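PDB 6BO0: MdbA protein from Corynebacterium matruchotii ATCC 14266, which probably catalyses thiol-disulfide exchange, forming disulfide bonds in exported proteins as other DsbA-like members of the thioredoxin superfamily do. Local coordinates for residues K39-Y44 with P180-D185. Numbering follows the deposited sequence.
Sequences KTVDIY and PRVFID
In the thioredoxin fold of this DsbA-like oxidoreductase, the central strand 39-45 meets strand 181-184 as an antiparallel pair, and the pairing illustrates how a side chain can extend such a ladder past its last bridge. Pro-180, with a cis peptide bond before it, is the cis-proline of the fold; its side chain touches Tyr-51 and Cys-52 of the CxxC motif at the start of helix 51-68. In the hydrogen-bonded pair Tyr-44/Arg-181, Tyr-44 N reaches Arg-181 O at 2.9 Å and Arg-181 N returns to Tyr-44 O; Asp-42 and Phe-183 exchange backbone bonds likewise. Beyond the last bridge, Asp-185 N gives a bond to Thr-40 O, and Thr-40 N donates to Asp-185 OD1 (2.9 Å) from above the carboxylate plane. A water joins that same oxygen to Thr-40 OG1. On one face, Val-41 CG1 touches Val-182 CG1 at 3.9 Å, beside Ile-43 and Ile-184. The other face carries an oblique aromatic pair, in which Tyr-44 CE1 lies 3.7 Å from Phe-183 CD1 with the ring planes at 72°. Tyr-44 CG stands beside its own backbone N (chi1 -65°), which sets the ring edge against Arg-181 O. Asp-42 OD1 forms a salt bridge with Arg-77, and Arg-181 forms salt bridges with Glu-188 and Asp-174. The peptide bonds thus fix the register, while the Asp-185 carboxylate satisfies Thr-40 N where the partner strand has ended.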
loop_
_atom_site.group_PDB
_atom_site.type_symbol
_atom_site.label_atom_id
_atom_site.label_comp_id
_atom_site.label_asym_id
_atom_site.label_seq_id
_atom_site.Cartn_x
_atom_site.Cartn_y
_atom_site.Cartn_z
ATOM N N LYS A 39 -13.680 6.483 11.404
ATOM C CA LYS A 39 -12.543 6.048 12.201
ATOM C C LYS A 39 -11.261 6.084 11.363
ATOM O O LYS A 39 -11.266 5.707 10.206
ATOM C CB LYS A 39 -12.791 4.636 12.692
ATOM C CG LYS A 39 -13.870 4.568 13.765
ATOM C CD LYS A 39 -14.088 3.137 14.185
ATOM C CE LYS A 39 -14.797 3.022 15.511
ATOM N NZ LYS A 39 -16.185 3.523 15.468
ATOM N N THR A 40 -10.176 6.498 11.987
ATOM C CA THR A 40 -8.862 6.481 11.335
ATOM C C THR A 40 -8.210 5.129 11.582
ATOM O O THR A 40 -8.026 4.738 12.719
ATOM C CB THR A 40 -7.982 7.622 11.865
ATOM O OG1 THR A 40 -8.605 8.874 11.542
ATOM C CG2 THR A 40 -6.597 7.601 11.241
ATOM N N VAL A 41 -7.831 4.448 10.501
ATOM C CA VAL A 41 -7.220 3.132 10.596
ATOM C C VAL A 41 -5.823 3.261 9.982
ATOM O O VAL A 41 -5.677 3.464 8.782
ATOM C CB VAL A 41 -8.042 2.045 9.893
ATOM C CG1 VAL A 41 -7.372 0.690 10.054
ATOM C CG2 VAL A 41 -9.468 2.024 10.433
ATOM N N ASP A 42 -4.798 3.136 10.811
ATOM C CA ASP A 42 -3.405 3.162 10.355
ATOM C C ASP A 42 -2.918 1.734 10.158
ATOM O O ASP A 42 -3.014 0.920 11.093
ATOM C CB ASP A 42 -2.530 3.884 11.383
ATOM C CG ASP A 42 -2.831 5.365 11.476
ATOM O OD1 ASP A 42 -2.619 6.079 10.486
ATOM O OD2 ASP A 42 -3.280 5.843 12.551
ATOM N N ILE A 43 -2.388 1.450 8.970
ATOM C CA ILE A 43 -1.893 0.121 8.631
ATOM C C ILE A 43 -0.435 0.241 8.227
ATOM O O ILE A 43 -0.110 0.806 7.188
ATOM C CB ILE A 43 -2.712 -0.516 7.495
ATOM C CG1 ILE A 43 -4.193 -0.553 7.883
ATOM C CG2 ILE A 43 -2.160 -1.900 7.139
ATOM C CD1 ILE A 43 -5.086 -1.112 6.810
ATOM N N TYR A 44 0.435 -0.285 9.077
ATOM C CA TYR A 44 1.872 -0.290 8.833
ATOM C C TYR A 44 2.242 -1.599 8.160
ATOM O O TYR A 44 1.982 -2.681 8.689
ATOM C CB TYR A 44 2.621 -0.148 10.162
ATOM C CG TYR A 44 2.371 1.189 10.852
ATOM C CD1 TYR A 44 1.284 1.382 11.675
ATOM C CD2 TYR A 44 3.237 2.252 10.668
ATOM C CE1 TYR A 44 1.081 2.589 12.311
ATOM C CE2 TYR A 44 3.046 3.450 11.281
ATOM C CZ TYR A 44 1.956 3.624 12.104
ATOM O OH TYR A 44 1.786 4.848 12.701
ATOM N N PRO A 180 3.014 -6.676 10.066
ATOM C CA PRO A 180 2.029 -5.607 9.985
ATOM C C PRO A 180 1.580 -5.126 11.353
ATOM O O PRO A 180 1.600 -5.888 12.321
ATOM C CB PRO A 180 0.848 -6.248 9.229
ATOM C CG PRO A 180 0.949 -7.694 9.605
ATOM C CD PRO A 180 2.421 -7.987 9.772
ATOM N N ARG A 181 1.112 -3.880 11.418
ATOM C CA ARG A 181 0.498 -3.342 12.639
ATOM C C ARG A 181 -0.698 -2.520 12.240
ATOM O O ARG A 181 -0.634 -1.809 11.239
ATOM C CB ARG A 181 1.489 -2.447 13.416
ATOM C CG ARG A 181 2.845 -3.069 13.627
ATOM C CD ARG A 181 2.866 -4.135 14.687
ATOM N NE ARG A 181 2.844 -3.512 16.002
ATOM C CZ ARG A 181 3.871 -2.932 16.611
ATOM N NH1 ARG A 181 5.101 -2.988 16.103
ATOM N NH2 ARG A 181 3.675 -2.334 17.773
ATOM N N VAL A 182 -1.778 -2.613 13.007
ATOM C CA VAL A 182 -2.997 -1.872 12.749
ATOM C C VAL A 182 -3.413 -1.128 13.989
ATOM O O VAL A 182 -3.420 -1.698 15.091
ATOM C CB VAL A 182 -4.137 -2.812 12.296
ATOM C CG1 VAL A 182 -5.431 -2.053 12.049
ATOM C CG2 VAL A 182 -3.701 -3.586 11.067
ATOM N N PHE A 183 -3.762 0.143 13.788
ATOM C CA PHE A 183 -4.294 0.996 14.844
ATOM C C PHE A 183 -5.645 1.523 14.393
ATOM O O PHE A 183 -5.804 1.907 13.237
ATOM C CB PHE A 183 -3.379 2.201 15.140
ATOM C CG PHE A 183 -2.050 1.840 15.707
ATOM C CD1 PHE A 183 -1.085 1.216 14.928
ATOM C CD2 PHE A 183 -1.729 2.176 17.012
ATOM C CE1 PHE A 183 0.141 0.888 15.471
ATOM C CE2 PHE A 183 -0.511 1.857 17.540
ATOM C CZ PHE A 183 0.430 1.212 16.772
ATOM N N ILE A 184 -6.619 1.548 15.303
ATOM C CA ILE A 184 -7.907 2.186 15.058
ATOM C C ILE A 184 -8.048 3.347 16.041
ATOM O O ILE A 184 -7.980 3.141 17.248
ATOM C CB ILE A 184 -9.096 1.214 15.220
ATOM C CG1 ILE A 184 -8.986 0.042 14.226
ATOM C CG2 ILE A 184 -10.414 1.963 15.056
ATOM C CD1 ILE A 184 -10.053 -1.020 14.376
ATOM N N ASP A 185 -8.174 4.555 15.510
ATOM C CA ASP A 185 -8.188 5.783 16.324
ATOM C C ASP A 185 -7.065 5.756 17.360
ATOM O O ASP A 185 -7.246 6.124 18.515
ATOM C CB ASP A 185 -9.561 6.005 16.933
ATOM C CG ASP A 185 -10.582 6.433 15.887
ATOM O OD1 ASP A 185 -10.190 7.022 14.836
ATOM O OD2 ASP A 185 -11.781 6.190 16.106
HETATM O O HOH W 1 -10.827 9.398 12.913
#